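PDB 4LRZ: PTS-dependent dihydroxyacetone kinase operon regulatory protein from Escherichia coli, which activates transcription of the dhaKLM operon from a sigma-70 promoter and represses its own expression, and is represented here by its sensor domain. Local coordinates for residues R29-V34 against H135-L140; K129-Q134 against C165-T170; Q95-L100 against W141-C146. All blocks are in the same frame, centred on the assembly; numbering follows the deposited sequence.

Interaction 1: residues R29-V34 against H135-L140; sequences RETWNV and HFKQVL
R29, T31 and W32 join K137, Q138 and V139 in a loop-to-loop contact, where the connection from helix 14-26 to helix 40-49 lies over the loop between strands 128-131 and 143-151. A nearly straight backbone bond holds the two loops together: Q138 N donates a hydrogen bond to R29 O at 2.9 Å, 173° at the hydrogen. A water donates to R29 O and T31 O and accepts a weak bond from V139 N, so it also bridges to the 3-10 turn. K137 bends at chi2 (-62°), which turns its ammonium back to T31; NZ sits 2.9 Å from T31 O and comes from above the carbonyl plane, while K28 O takes a second bond from it. R29 lays its CG over the middle of the F136 ring, 3.8 Å from the centroid, and its NH2 makes a weak 3.3 Å bond to H135 O. W32 receives V139 CG1 over the five-membered ring (3.9 Å to its centroid), K137 CG at its edge and L140 CD2 obliquely at CH2; its NE1 is hydrogen-bonded to L100 O. Backbone bonding and an indole packed on a short 3-10 turn attach the N-terminal segment to a connection between neighbouring strands of the GAF domain.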
ATOM      1  N   ARG F  29       0.377   3.591  43.514  1.00 46.76           N
ATOM      2  CA  ARG F  29       1.353   4.443  42.849  1.00 47.10           C
ATOM      3  C   ARG F  29       2.810   4.088  43.154  1.00 47.17           C
ATOM      4  O   ARG F  29       3.683   4.282  42.306  1.00 46.50           O
ATOM      5  CB  ARG F  29       1.070   5.921  43.157  1.00 48.28           C
ATOM      6  CG  ARG F  29      -0.260   6.426  42.543  1.00 51.52           C
ATOM      7  CD  ARG F  29      -0.517   7.915  42.751  1.00 56.70           C
ATOM      8  NE  ARG F  29      -0.651   8.682  41.500  1.00 63.00           N
ATOM      9  CZ  ARG F  29       0.367   9.066  40.725  1.00 66.20           C
ATOM     10  NH1 ARG F  29       1.617   8.723  41.051  1.00 68.35           N
ATOM     11  NH2 ARG F  29       0.149   9.776  39.616  1.00 64.29           N
ATOM     12  N   GLU F  30       3.104   3.569  44.337  1.00 47.77           N
ATOM     13  CA  GLU F  30       4.527   3.412  44.687  1.00 48.47           C
ATOM     14  C   GLU F  30       5.093   2.022  44.483  1.00 46.76           C
ATOM     15  O   GLU F  30       6.266   1.829  44.695  1.00 47.00           O
ATOM     16  CB  GLU F  30       4.858   3.888  46.114  1.00 50.11           C
ATOM     17  CG  GLU F  30       3.754   4.687  46.803  1.00 56.71           C
ATOM     18  CD  GLU F  30       2.489   3.856  46.997  1.00 61.75           C
ATOM     19  OE1 GLU F  30       2.618   2.673  47.412  1.00 62.30           O
ATOM     20  OE2 GLU F  30       1.382   4.390  46.716  1.00 64.06           O
ATOM     21  N   THR F  31       4.279   1.047  44.106  1.00 45.62           N
ATOM     22  CA  THR F  31       4.805  -0.309  44.019  1.00 45.33           C
ATOM     23  C   THR F  31       5.382  -0.578  42.647  1.00 45.25           C
ATOM     24  O   THR F  31       4.943   0.013  41.641  1.00 44.47           O
ATOM     25  CB  THR F  31       3.758  -1.377  44.349  1.00 46.02           C
ATOM     26  OG1 THR F  31       2.570  -1.134  43.578  1.00 45.93           O
ATOM     27  CG2 THR F  31       3.425  -1.388  45.912  1.00 46.18           C
ATOM     28  N   TRP F  32       6.377  -1.461  42.610  1.00 45.13           N
ATOM     29  CA  TRP F  32       6.968  -1.919  41.356  1.00 44.65           C
ATOM     30  C   TRP F  32       7.630  -3.238  41.639  1.00 44.91           C
ATOM     31  O   TRP F  32       8.315  -3.389  42.648  1.00 45.94           O
ATOM     32  CB  TRP F  32       7.995  -0.908  40.802  1.00 44.60           C
ATOM     33  CG  TRP F  32       8.387  -1.138  39.353  1.00 44.75           C
ATOM     34  CD1 TRP F  32       9.479  -1.828  38.899  1.00 44.96           C
ATOM     35  CD2 TRP F  32       7.690  -0.673  38.179  1.00 43.51           C
ATOM     36  NE1 TRP F  32       9.517  -1.812  37.515  1.00 44.68           N
ATOM     37  CE2 TRP F  32       8.435  -1.113  37.046  1.00 43.50           C
ATOM     38  CE3 TRP F  32       6.531   0.093  37.973  1.00 39.95           C
ATOM     39  CZ2 TRP F  32       8.042  -0.840  35.723  1.00 40.16           C
ATOM     40  CZ3 TRP F  32       6.141   0.372  36.646  1.00 42.25           C
ATOM     41  CH2 TRP F  32       6.904  -0.096  35.542  1.00 40.27           C
ATOM     42  N   ASN F  33       7.404  -4.199  40.753  1.00 44.60           N
ATOM     43  CA  ASN F  33       8.002  -5.500  40.895  1.00 44.92           C
ATOM     44  C   ASN F  33       8.468  -6.076  39.578  1.00 44.56           C
ATOM     45  O   ASN F  33       8.425  -5.436  38.555  1.00 44.81           O
ATOM     46  CB  ASN F  33       7.026  -6.465  41.547  1.00 45.16           C
ATOM     47  CG  ASN F  33       7.694  -7.328  42.608  1.00 46.96           C
ATOM     48  OD1 ASN F  33       8.464  -8.241  42.293  1.00 47.98           O
ATOM     49  ND2 ASN F  33       7.398  -7.043  43.867  1.00 44.65           N
ATOM     50  N   VAL F  34       8.971  -7.291  39.666  1.00 45.27           N
ATOM     51  CA  VAL F  34       9.315  -8.172  38.581  1.00 43.75           C
ATOM     52  C   VAL F  34       8.248  -8.150  37.459  1.00 43.06           C
ATOM     53  O   VAL F  34       7.039  -8.184  37.730  1.00 42.01           O
ATOM     54  CB  VAL F  34       9.430  -9.545  39.242  1.00 45.23           C
ATOM     55  CG1 VAL F  34       8.921 -10.619  38.362  1.00 47.28           C
ATOM     56  CG2 VAL F  34      10.870  -9.811  39.756  1.00 43.88           C
ATOM     57  N   HIS F 135       2.170   9.542  34.648  1.00 38.76           N
ATOM     58  CA  HIS F 135       2.246   8.098  34.820  1.00 38.86           C
ATOM     59  C   HIS F 135       1.706   7.720  36.225  1.00 39.62           C
ATOM     60  O   HIS F 135       1.981   8.405  37.209  1.00 39.64           O
ATOM     61  CB  HIS F 135       3.675   7.583  34.629  1.00 37.55           C
ATOM     62  CG  HIS F 135       4.160   7.650  33.203  1.00 39.10           C
ATOM     63  ND1 HIS F 135       5.186   8.478  32.800  1.00 37.18           N
ATOM     64  CD2 HIS F 135       3.765   6.981  32.092  1.00 37.70           C
ATOM     65  CE1 HIS F 135       5.362   8.356  31.498  1.00 37.88           C
ATOM     66  NE2 HIS F 135       4.528   7.436  31.052  1.00 39.36           N
ATOM     67  N   PHE F 136       0.947   6.634  36.322  1.00 40.24           N
ATOM     68  CA  PHE F 136       0.424   6.222  37.635  1.00 41.05           C
ATOM     69  C   PHE F 136       1.550   5.803  38.589  1.00 41.19           C
ATOM     70  O   PHE F 136       1.629   6.268  39.726  1.00 42.56           O
ATOM     71  CB  PHE F 136      -0.598   5.113  37.466  1.00 41.21           C
ATOM     72  CG  PHE F 136      -1.327   4.748  38.741  1.00 44.00           C
ATOM     73  CD1 PHE F 136      -2.426   5.514  39.182  1.00 44.51           C
ATOM     74  CD2 PHE F 136      -0.933   3.634  39.498  1.00 42.56           C
ATOM     75  CE1 PHE F 136      -3.120   5.176  40.345  1.00 45.40           C
ATOM     76  CE2 PHE F 136      -1.641   3.287  40.670  1.00 42.26           C
ATOM     77  CZ  PHE F 136      -2.721   4.067  41.088  1.00 44.12           C
ATOM     78  N   LYS F 137       2.424   4.939  38.100  1.00 41.14           N
ATOM     79  CA  LYS F 137       3.548   4.387  38.847  1.00 41.80           C
ATOM     80  C   LYS F 137       4.679   5.366  38.938  1.00 42.63           C
ATOM     81  O   LYS F 137       5.148   5.851  37.909  1.00 42.21           O
ATOM     82  CB  LYS F 137       4.077   3.141  38.132  1.00 40.81           C
ATOM     83  CG  LYS F 137       3.082   2.029  38.054  1.00 40.18           C
ATOM     84  CD  LYS F 137       2.696   1.566  39.424  1.00 40.06           C
ATOM     85  CE  LYS F 137       2.303   0.107  39.415  1.00 39.93           C
ATOM     86  NZ  LYS F 137       2.207  -0.461  40.805  1.00 40.37           N
ATOM     87  N   GLN F 138       5.145   5.613  40.167  1.00 43.98           N
ATOM     88  CA  GLN F 138       6.258   6.540  40.435  1.00 45.60           C
ATOM     89  C   GLN F 138       7.560   6.159  39.742  1.00 44.79           C
ATOM     90  O   GLN F 138       8.391   7.029  39.462  1.00 45.20           O
ATOM     91  CB  GLN F 138       6.530   6.668  41.941  1.00 46.96           C
ATOM     92  CG  GLN F 138       5.606   7.662  42.650  1.00 51.34           C
ATOM     93  CD  GLN F 138       5.517   7.449  44.187  1.00 56.67           C
ATOM     94  OE1 GLN F 138       6.409   6.855  44.821  1.00 58.29           O
ATOM     95  NE2 GLN F 138       4.429   7.947  44.778  1.00 58.17           N
ATOM     96  N   VAL F 139       7.747   4.868  39.490  1.00 44.02           N
ATOM     97  CA  VAL F 139       8.973   4.394  38.855  1.00 44.05           C
ATOM     98  C   VAL F 139       9.124   5.001  37.445  1.00 43.35           C
ATOM     99  O   VAL F 139      10.248   5.225  36.978  1.00 44.23           O
ATOM    100  CB  VAL F 139       9.049   2.833  38.885  1.00 43.63           C
ATOM    101  CG1 VAL F 139       9.964   2.297  37.799  1.00 43.66           C
ATOM    102  CG2 VAL F 139       9.533   2.386  40.256  1.00 45.15           C
ATOM    103  N   LEU F 140       7.999   5.341  36.820  1.00 42.02           N
ATOM    104  CA  LEU F 140       7.999   5.912  35.470  1.00 41.38           C
ATOM    105  C   LEU F 140       8.087   7.435  35.392  1.00 42.06           C
ATOM    106  O   LEU F 140       8.095   7.983  34.287  1.00 41.45           O
ATOM    107  CB  LEU F 140       6.790   5.403  34.666  1.00 39.57           C
ATOM    108  CG  LEU F 140       6.741   3.875  34.462  1.00 38.92           C
ATOM    109  CD1 LEU F 140       5.555   3.471  33.593  1.00 36.10           C
ATOM    110  CD2 LEU F 140       8.057   3.300  33.876  1.00 33.36           C
TER
HETATM  111  O   HOH W   1       5.841   2.717  41.204  1.00 33.00           O

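Interaction 2: residues K129-Q134 against C165-T170; sequences KTMADQ and CPVEQT
V167 is the first residue of 165-170 to meet 129-134, just past the end of strand 157-166. Its CG2, anti to the backbone N, extends between the two segments and meets M131 CE at 3.5 Å and A132 CB at 3.9 Å; the methionine and valine side chains cross at about a right angle. One turn further on, T170 brings both branches of its side chain to the contact. Its OG1 accepts a 2.8 Å hydrogen bond from K129 NZ, the lysine and threonine reaching toward each other tip to tip. K129 can span the gap because its chain is fully extended (chi1 -179°, chi2 -178°). The methyl of T170 takes the other partner: CG2 lies 3.6 Å from M131 CE, which therefore touches both V167 and T170. On its own side, M131 is steadied through its backbone, since M131 N donates to Q134 OE1 at 2.6 Å, in the plane of that amide. Between the two segments runs strand 143-151, bonded through its backbone to both, so this contact bridges over it. The chemistry is mixed: a methyl cluster gives the close packing, and a single lysine-to-hydroxyl bond adds direction at a partly exposed surface, without a charge pair between the segments.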
ATOM      1  N   LYS F 129       0.901  10.433  24.243  1.00 35.68           N
ATOM      2  CA  LYS F 129       2.147  10.678  24.960  1.00 35.62           C
ATOM      3  C   LYS F 129       1.900  10.851  26.466  1.00 35.30           C
ATOM      4  O   LYS F 129       1.077  11.667  26.854  1.00 35.66           O
ATOM      5  CB  LYS F 129       2.741  11.988  24.475  1.00 35.55           C
ATOM      6  CG  LYS F 129       4.069  12.351  25.144  1.00 38.26           C
ATOM      7  CD  LYS F 129       4.575  13.721  24.644  1.00 42.14           C
ATOM      8  CE  LYS F 129       6.012  13.943  25.044  1.00 45.36           C
ATOM      9  NZ  LYS F 129       6.714  14.902  24.098  1.00 50.91           N
ATOM     10  N   THR F 130       2.652  10.157  27.315  1.00 34.47           N
ATOM     11  CA  THR F 130       2.536  10.374  28.759  1.00 34.41           C
ATOM     12  C   THR F 130       3.944  10.700  29.285  1.00 35.92           C
ATOM     13  O   THR F 130       4.925  10.090  28.834  1.00 36.04           O
ATOM     14  CB  THR F 130       1.971   9.143  29.474  1.00 33.74           C
ATOM     15  OG1 THR F 130       2.769   8.017  29.150  1.00 31.93           O
ATOM     16  CG2 THR F 130       0.543   8.810  29.021  1.00 35.64           C
ATOM     17  N   MET F 131       4.050  11.680  30.180  1.00 36.70           N
ATOM     18  CA  MET F 131       5.353  12.125  30.703  1.00 39.30           C
ATOM     19  C   MET F 131       5.306  12.230  32.215  1.00 38.81           C
ATOM     20  O   MET F 131       4.285  12.565  32.747  1.00 39.68           O
ATOM     21  CB  MET F 131       5.701  13.545  30.222  1.00 39.68           C
ATOM     22  CG  MET F 131       5.579  13.778  28.750  1.00 45.53           C
ATOM     23  SD  MET F 131       6.024  15.497  28.403  1.00 54.06           S
ATOM     24  CE  MET F 131       7.616  15.624  29.225  1.00 55.59           C
ATOM     25  N   ALA F 132       6.430  11.978  32.876  1.00 39.03           N
ATOM     26  CA  ALA F 132       6.640  12.303  34.269  1.00 39.78           C
ATOM     27  C   ALA F 132       5.475  11.761  35.103  1.00 40.65           C
ATOM     28  O   ALA F 132       5.090  10.595  34.918  1.00 39.80           O
ATOM     29  CB  ALA F 132       6.795  13.807  34.419  1.00 40.47           C
ATOM     30  N   ASP F 133       4.892  12.618  35.943  1.00 41.47           N
ATOM     31  CA  ASP F 133       3.859  12.232  36.912  1.00 44.02           C
ATOM     32  C   ASP F 133       2.426  12.107  36.360  1.00 43.51           C
ATOM     33  O   ASP F 133       1.489  11.884  37.142  1.00 43.46           O
ATOM     34  CB  ASP F 133       3.912  13.124  38.181  1.00 45.57           C
ATOM     35  CG  ASP F 133       3.575  14.595  37.915  1.00 49.20           C
ATOM     36  OD1 ASP F 133       3.720  15.095  36.769  1.00 53.00           O
ATOM     37  OD2 ASP F 133       3.183  15.278  38.893  1.00 53.71           O
ATOM     38  N   GLN F 134       2.259  12.226  35.031  1.00 41.90           N
ATOM     39  CA  GLN F 134       1.029  11.693  34.386  1.00 40.62           C
ATOM     40  C   GLN F 134       0.997  10.169  34.514  1.00 39.76           C
ATOM     41  O   GLN F 134      -0.077   9.569  34.437  1.00 39.86           O
ATOM     42  CB  GLN F 134       0.943  12.029  32.880  1.00 39.61           C
ATOM     43  CG  GLN F 134       0.939  13.504  32.532  1.00 39.22           C
ATOM     44  CD  GLN F 134       1.015  13.733  31.010  1.00 38.68           C
ATOM     45  OE1 GLN F 134       1.836  13.124  30.327  1.00 39.37           O
ATOM     46  NE2 GLN F 134       0.156  14.593  30.484  1.00 38.10           N
ATOM     47  N   CYS F 165      11.939   7.591  26.330  1.00 40.80           N
ATOM     48  CA  CYS F 165      13.107   8.425  26.602  1.00 41.70           C
ATOM     49  C   CYS F 165      13.048   9.096  27.958  1.00 42.33           C
ATOM     50  O   CYS F 165      11.953   9.356  28.452  1.00 41.85           O
ATOM     51  CB  CYS F 165      13.313   9.494  25.507  1.00 42.47           C
ATOM     52  SG  CYS F 165      12.165  10.890  25.461  1.00 43.32           S
ATOM     53  N   PRO F 166      14.227   9.410  28.555  1.00 43.75           N
ATOM     54  CA  PRO F 166      14.218  10.208  29.796  1.00 44.71           C
ATOM     55  C   PRO F 166      13.358  11.448  29.604  1.00 45.66           C
ATOM     56  O   PRO F 166      13.389  12.073  28.538  1.00 45.98           O
ATOM     57  CB  PRO F 166      15.691  10.560  30.019  1.00 45.16           C
ATOM     58  CG  PRO F 166      16.457   9.488  29.350  1.00 44.63           C
ATOM     59  CD  PRO F 166      15.588   8.958  28.204  1.00 44.47           C
ATOM     60  N   VAL F 167      12.548  11.754  30.605  1.00 46.51           N
ATOM     61  CA  VAL F 167      11.555  12.810  30.491  1.00 48.20           C
ATOM     62  C   VAL F 167      12.166  14.174  30.076  1.00 50.21           C
ATOM     63  O   VAL F 167      11.583  14.881  29.251  1.00 51.16           O
ATOM     64  CB  VAL F 167      10.675  12.899  31.794  1.00 48.03           C
ATOM     65  CG1 VAL F 167      11.394  13.608  32.896  1.00 47.57           C
ATOM     66  CG2 VAL F 167       9.356  13.568  31.502  1.00 48.88           C
ATOM     67  N   GLU F 168      13.338  14.522  30.614  1.00 51.82           N
ATOM     68  CA  GLU F 168      13.993  15.799  30.275  1.00 54.01           C
ATOM     69  C   GLU F 168      14.421  15.926  28.794  1.00 53.43           C
ATOM     70  O   GLU F 168      14.624  17.032  28.305  1.00 53.85           O
ATOM     71  CB  GLU F 168      15.182  16.111  31.225  1.00 56.01           C
ATOM     72  CG  GLU F 168      16.522  15.329  30.938  1.00 60.03           C
ATOM     73  CD  GLU F 168      16.644  13.930  31.648  1.00 65.65           C
ATOM     74  OE1 GLU F 168      15.677  13.461  32.340  1.00 63.74           O
ATOM     75  OE2 GLU F 168      17.738  13.306  31.497  1.00 66.13           O
ATOM     76  N   GLN F 169      14.541  14.806  28.083  1.00 52.44           N
ATOM     77  CA  GLN F 169      14.979  14.843  26.687  1.00 52.30           C
ATOM     78  C   GLN F 169      13.886  14.654  25.636  1.00 50.38           C
ATOM     79  O   GLN F 169      14.184  14.462  24.462  1.00 49.70           O
ATOM     80  CB  GLN F 169      16.038  13.786  26.461  1.00 52.99           C
ATOM     81  CG  GLN F 169      17.284  13.990  27.257  1.00 56.35           C
ATOM     82  CD  GLN F 169      18.195  12.820  27.101  1.00 58.86           C
ATOM     83  OE1 GLN F 169      18.509  12.400  25.974  1.00 59.86           O
ATOM     84  NE2 GLN F 169      18.616  12.254  28.223  1.00 59.42           N
ATOM     85  N   THR F 170      12.629  14.703  26.050  1.00 48.84           N
ATOM     86  CA  THR F 170      11.532  14.504  25.118  1.00 47.54           C
ATOM     87  C   THR F 170      11.602  15.553  24.009  1.00 47.12           C
ATOM     88  O   THR F 170      12.058  16.642  24.255  1.00 48.85           O
ATOM     89  CB  THR F 170      10.165  14.506  25.845  1.00 46.96           C
ATOM     90  OG1 THR F 170       9.166  13.973  24.960  1.00 49.17           O
ATOM     91  CG2 THR F 170       9.775  15.914  26.314  1.00 46.13           C
TER

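Interaction 3: residues Q95-L100 against W141-C146; sequences QQLSAL and WNWAFC
L97 CD2 stands over one face of the W143 indole, 3.7 Å from the centroid of the six-membered ring and only 9° off its normal, and the rest of the contact is arranged round this CH-pi pair. The leucine methyl is displaced toward the rim of the whole indole, nearest to CZ3, and L97 CG follows it, 3.8 Å from W143 CH2. W143 has its CG anti to the carbonyl carbon, a turn that sends the ring from the sheet toward the helix. Two further side chains from 91-99 and its end approach the same indole obliquely. Q96 brings OE1 to 3.8 Å from W143 CH2, its amide plane standing 79° from that of the ring, while L100 CD1 lies 3.6 Å from W143 NE1. F145, two residues along the strand, is a lesser partner, with its CZ 4.3 Å from the same L97 CD2. L97 also touches A74 and F76 of strand 74-79 and A164 of strand 157-166, so its side chain reaches across several strands. The axes of segments 95-99 and 143-146 are 12.5 Å apart and run at 98° to each other, a gap filled by large side chains: this is helix-on-sheet packing in the core of a GAF domain, whose antiparallel five-stranded sheet carries helices.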
ATOM      1  N   GLN F  95      19.315  -0.733  28.273  1.00 44.33           N
ATOM      2  CA  GLN F  95      19.644  -1.379  29.537  1.00 46.47           C
ATOM      3  C   GLN F  95      18.867  -0.789  30.718  1.00 45.40           C
ATOM      4  O   GLN F  95      18.427  -1.554  31.567  1.00 45.57           O
ATOM      5  CB  GLN F  95      21.167  -1.547  29.816  1.00 48.68           C
ATOM      6  CG  GLN F  95      21.920  -0.338  30.399  1.00 55.05           C
ATOM      7  CD  GLN F  95      21.773  -0.104  31.929  1.00 60.55           C
ATOM      8  OE1 GLN F  95      21.296  -0.974  32.680  1.00 63.04           O
ATOM      9  NE2 GLN F  95      22.211   1.089  32.389  1.00 61.39           N
ATOM     10  N   GLN F  96      18.671   0.532  30.766  1.00 44.95           N
ATOM     11  CA  GLN F  96      17.861   1.142  31.835  1.00 45.02           C
ATOM     12  C   GLN F  96      16.387   0.658  31.847  1.00 44.03           C
ATOM     13  O   GLN F  96      15.823   0.353  32.906  1.00 44.75           O
ATOM     14  CB  GLN F  96      17.920   2.663  31.783  1.00 45.36           C
ATOM     15  CG  GLN F  96      19.335   3.216  31.916  1.00 51.59           C
ATOM     16  CD  GLN F  96      19.450   4.721  31.647  1.00 57.03           C
ATOM     17  OE1 GLN F  96      18.488   5.379  31.240  1.00 58.37           O
ATOM     18  NE2 GLN F  96      20.641   5.274  31.889  1.00 60.85           N
ATOM     19  N   LEU F  97      15.771   0.555  30.676  1.00 42.49           N
ATOM     20  CA  LEU F  97      14.397   0.083  30.579  1.00 40.81           C
ATOM     21  C   LEU F  97      14.312  -1.395  30.936  1.00 40.52           C
ATOM     22  O   LEU F  97      13.352  -1.849  31.560  1.00 39.94           O
ATOM     23  CB  LEU F  97      13.839   0.342  29.179  1.00 39.82           C
ATOM     24  CG  LEU F  97      13.619   1.826  28.959  1.00 38.88           C
ATOM     25  CD1 LEU F  97      13.471   2.125  27.450  1.00 34.55           C
ATOM     26  CD2 LEU F  97      12.418   2.270  29.798  1.00 38.57           C
ATOM     27  N   SER F  98      15.359  -2.125  30.574  1.00 41.53           N
ATOM     28  CA  SER F  98      15.513  -3.529  30.914  1.00 41.73           C
ATOM     29  C   SER F  98      15.648  -3.695  32.459  1.00 41.93           C
ATOM     30  O   SER F  98      15.006  -4.545  33.042  1.00 42.36           O
ATOM     31  CB  SER F  98      16.690  -4.107  30.127  1.00 41.68           C
ATOM     32  OG  SER F  98      16.988  -5.434  30.515  1.00 43.45           O
ATOM     33  N   ALA F  99      16.417  -2.839  33.117  1.00 42.50           N
ATOM     34  CA  ALA F  99      16.485  -2.829  34.585  1.00 43.72           C
ATOM     35  C   ALA F  99      15.110  -2.632  35.257  1.00 43.49           C
ATOM     36  O   ALA F  99      14.856  -3.183  36.319  1.00 44.46           O
ATOM     37  CB  ALA F  99      17.512  -1.771  35.103  1.00 44.07           C
ATOM     38  N   LEU F 100      14.230  -1.862  34.636  1.00 43.26           N
ATOM     39  CA  LEU F 100      12.887  -1.668  35.165  1.00 42.63           C
ATOM     40  C   LEU F 100      11.934  -2.799  34.836  1.00 42.37           C
ATOM     41  O   LEU F 100      10.764  -2.730  35.238  1.00 42.54           O
ATOM     42  CB  LEU F 100      12.277  -0.357  34.654  1.00 42.31           C
ATOM     43  CG  LEU F 100      13.048   0.912  35.002  1.00 43.13           C
ATOM     44  CD1 LEU F 100      12.318   2.123  34.460  1.00 43.14           C
ATOM     45  CD2 LEU F 100      13.252   1.018  36.528  1.00 44.55           C
ATOM     46  N   TRP F 141       8.183   8.114  36.534  1.00 43.14           N
ATOM     47  CA  TRP F 141       8.202   9.588  36.544  1.00 44.94           C
ATOM     48  C   TRP F 141       9.433  10.201  35.857  1.00 44.49           C
ATOM     49  O   TRP F 141       9.421  11.362  35.495  1.00 44.69           O
ATOM     50  CB  TRP F 141       8.039  10.143  37.956  1.00 46.29           C
ATOM     51  CG  TRP F 141       6.616   9.956  38.548  1.00 52.05           C
ATOM     52  CD1 TRP F 141       5.594   9.184  38.037  1.00 53.01           C
ATOM     53  CD2 TRP F 141       6.098  10.536  39.765  1.00 56.06           C
ATOM     54  NE1 TRP F 141       4.490   9.260  38.846  1.00 54.93           N
ATOM     55  CE2 TRP F 141       4.763  10.077  39.912  1.00 56.53           C
ATOM     56  CE3 TRP F 141       6.634  11.395  40.746  1.00 59.14           C
ATOM     57  CZ2 TRP F 141       3.951  10.450  41.003  1.00 60.00           C
ATOM     58  CZ3 TRP F 141       5.825  11.766  41.843  1.00 61.00           C
ATOM     59  CH2 TRP F 141       4.499  11.293  41.958  1.00 60.94           C
ATOM     60  N   ASN F 142      10.475   9.404  35.686  1.00 43.85           N
ATOM     61  CA  ASN F 142      11.645   9.836  34.947  1.00 45.47           C
ATOM     62  C   ASN F 142      11.564   9.653  33.445  1.00 43.71           C
ATOM     63  O   ASN F 142      12.464  10.084  32.756  1.00 44.91           O
ATOM     64  CB  ASN F 142      12.877   9.114  35.480  1.00 46.50           C
ATOM     65  CG  ASN F 142      13.171   9.513  36.863  1.00 50.10           C
ATOM     66  OD1 ASN F 142      13.015   8.715  37.789  1.00 55.65           O
ATOM     67  ND2 ASN F 142      13.498  10.797  37.050  1.00 51.86           N
ATOM     68  N   TRP F 143      10.482   9.033  32.972  1.00 41.82           N
ATOM     69  CA  TRP F 143      10.297   8.657  31.581  1.00 40.02           C
ATOM     70  C   TRP F 143       9.187   9.429  30.885  1.00 39.66           C
ATOM     71  O   TRP F 143       8.230   9.904  31.527  1.00 39.26           O
ATOM     72  CB  TRP F 143      10.058   7.143  31.477  1.00 38.90           C
ATOM     73  CG  TRP F 143      11.225   6.446  31.962  1.00 38.69           C
ATOM     74  CD1 TRP F 143      11.521   6.145  33.262  1.00 41.51           C
ATOM     75  CD2 TRP F 143      12.370   6.084  31.200  1.00 40.44           C
ATOM     76  NE1 TRP F 143      12.765   5.567  33.350  1.00 39.39           N
ATOM     77  CE2 TRP F 143      13.308   5.510  32.096  1.00 39.35           C
ATOM     78  CE3 TRP F 143      12.694   6.166  29.843  1.00 37.42           C
ATOM     79  CZ2 TRP F 143      14.538   5.030  31.679  1.00 38.27           C
ATOM     80  CZ3 TRP F 143      13.895   5.664  29.429  1.00 37.38           C
ATOM     81  CH2 TRP F 143      14.810   5.108  30.342  1.00 38.96           C
ATOM     82  N   ALA F 144       9.367   9.581  29.574  1.00 38.43           N
ATOM     83  CA  ALA F 144       8.340  10.002  28.658  1.00 38.23           C
ATOM     84  C   ALA F 144       8.048   8.802  27.734  1.00 37.66           C
ATOM     85  O   ALA F 144       8.985   8.136  27.277  1.00 38.66           O
ATOM     86  CB  ALA F 144       8.833  11.214  27.823  1.00 38.26           C
ATOM     87  N   PHE F 145       6.776   8.524  27.444  1.00 36.53           N
ATOM     88  CA  PHE F 145       6.419   7.510  26.432  1.00 35.54           C
ATOM     89  C   PHE F 145       5.520   8.127  25.350  1.00 35.49           C
ATOM     90  O   PHE F 145       4.659   8.945  25.661  1.00 36.17           O
ATOM     91  CB  PHE F 145       5.736   6.291  27.075  1.00 35.27           C
ATOM     92  CG  PHE F 145       6.667   5.442  27.901  1.00 35.54           C
ATOM     93  CD1 PHE F 145       7.387   4.402  27.324  1.00 39.63           C
ATOM     94  CD2 PHE F 145       6.846   5.681  29.234  1.00 35.89           C
ATOM     95  CE1 PHE F 145       8.264   3.613  28.092  1.00 38.06           C
ATOM     96  CE2 PHE F 145       7.718   4.907  29.997  1.00 35.57           C
ATOM     97  CZ  PHE F 145       8.411   3.884  29.437  1.00 36.49           C
ATOM     98  N   CYS F 146       5.771   7.796  24.091  1.00 34.47           N
ATOM     99  CA  CYS F 146       4.840   8.109  23.021  1.00 34.87           C
ATOM    100  C   CYS F 146       4.454   6.792  22.388  1.00 33.74           C
ATOM    101  O   CYS F 146       5.293   5.892  22.231  1.00 33.89           O
ATOM    102  CB  CYS F 146       5.507   8.948  21.923  1.00 35.19           C
ATOM    103  SG  CYS F 146       6.089  10.563  22.452  1.00 42.45           S
TER

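In the fold
All three contacts gather round one end of the five-stranded GAF sheet, their centres about 9 to 14 Å apart. Interactions 2 and 3 are the closest pair and share the sheet: V167 N to N142 O (2.7 Å) and F145 N to T130 O (2.8 Å) are probable backbone hydrogen bonds placing strand 143-151 between its two neighbours. Interaction 1 joins interaction 3 twice: the bond from W32 NE1 to L100 O, 2.8 Å long, links the N-terminal loop to the residue just after helix 91-99, and W141 NE1, 3.1 Å from H135 O, ties the 135-140 loop to the approach to strand 143-151. Interaction 1 reaches interaction 2 where H135 ND1 is hydrogen-bonded to A132 O.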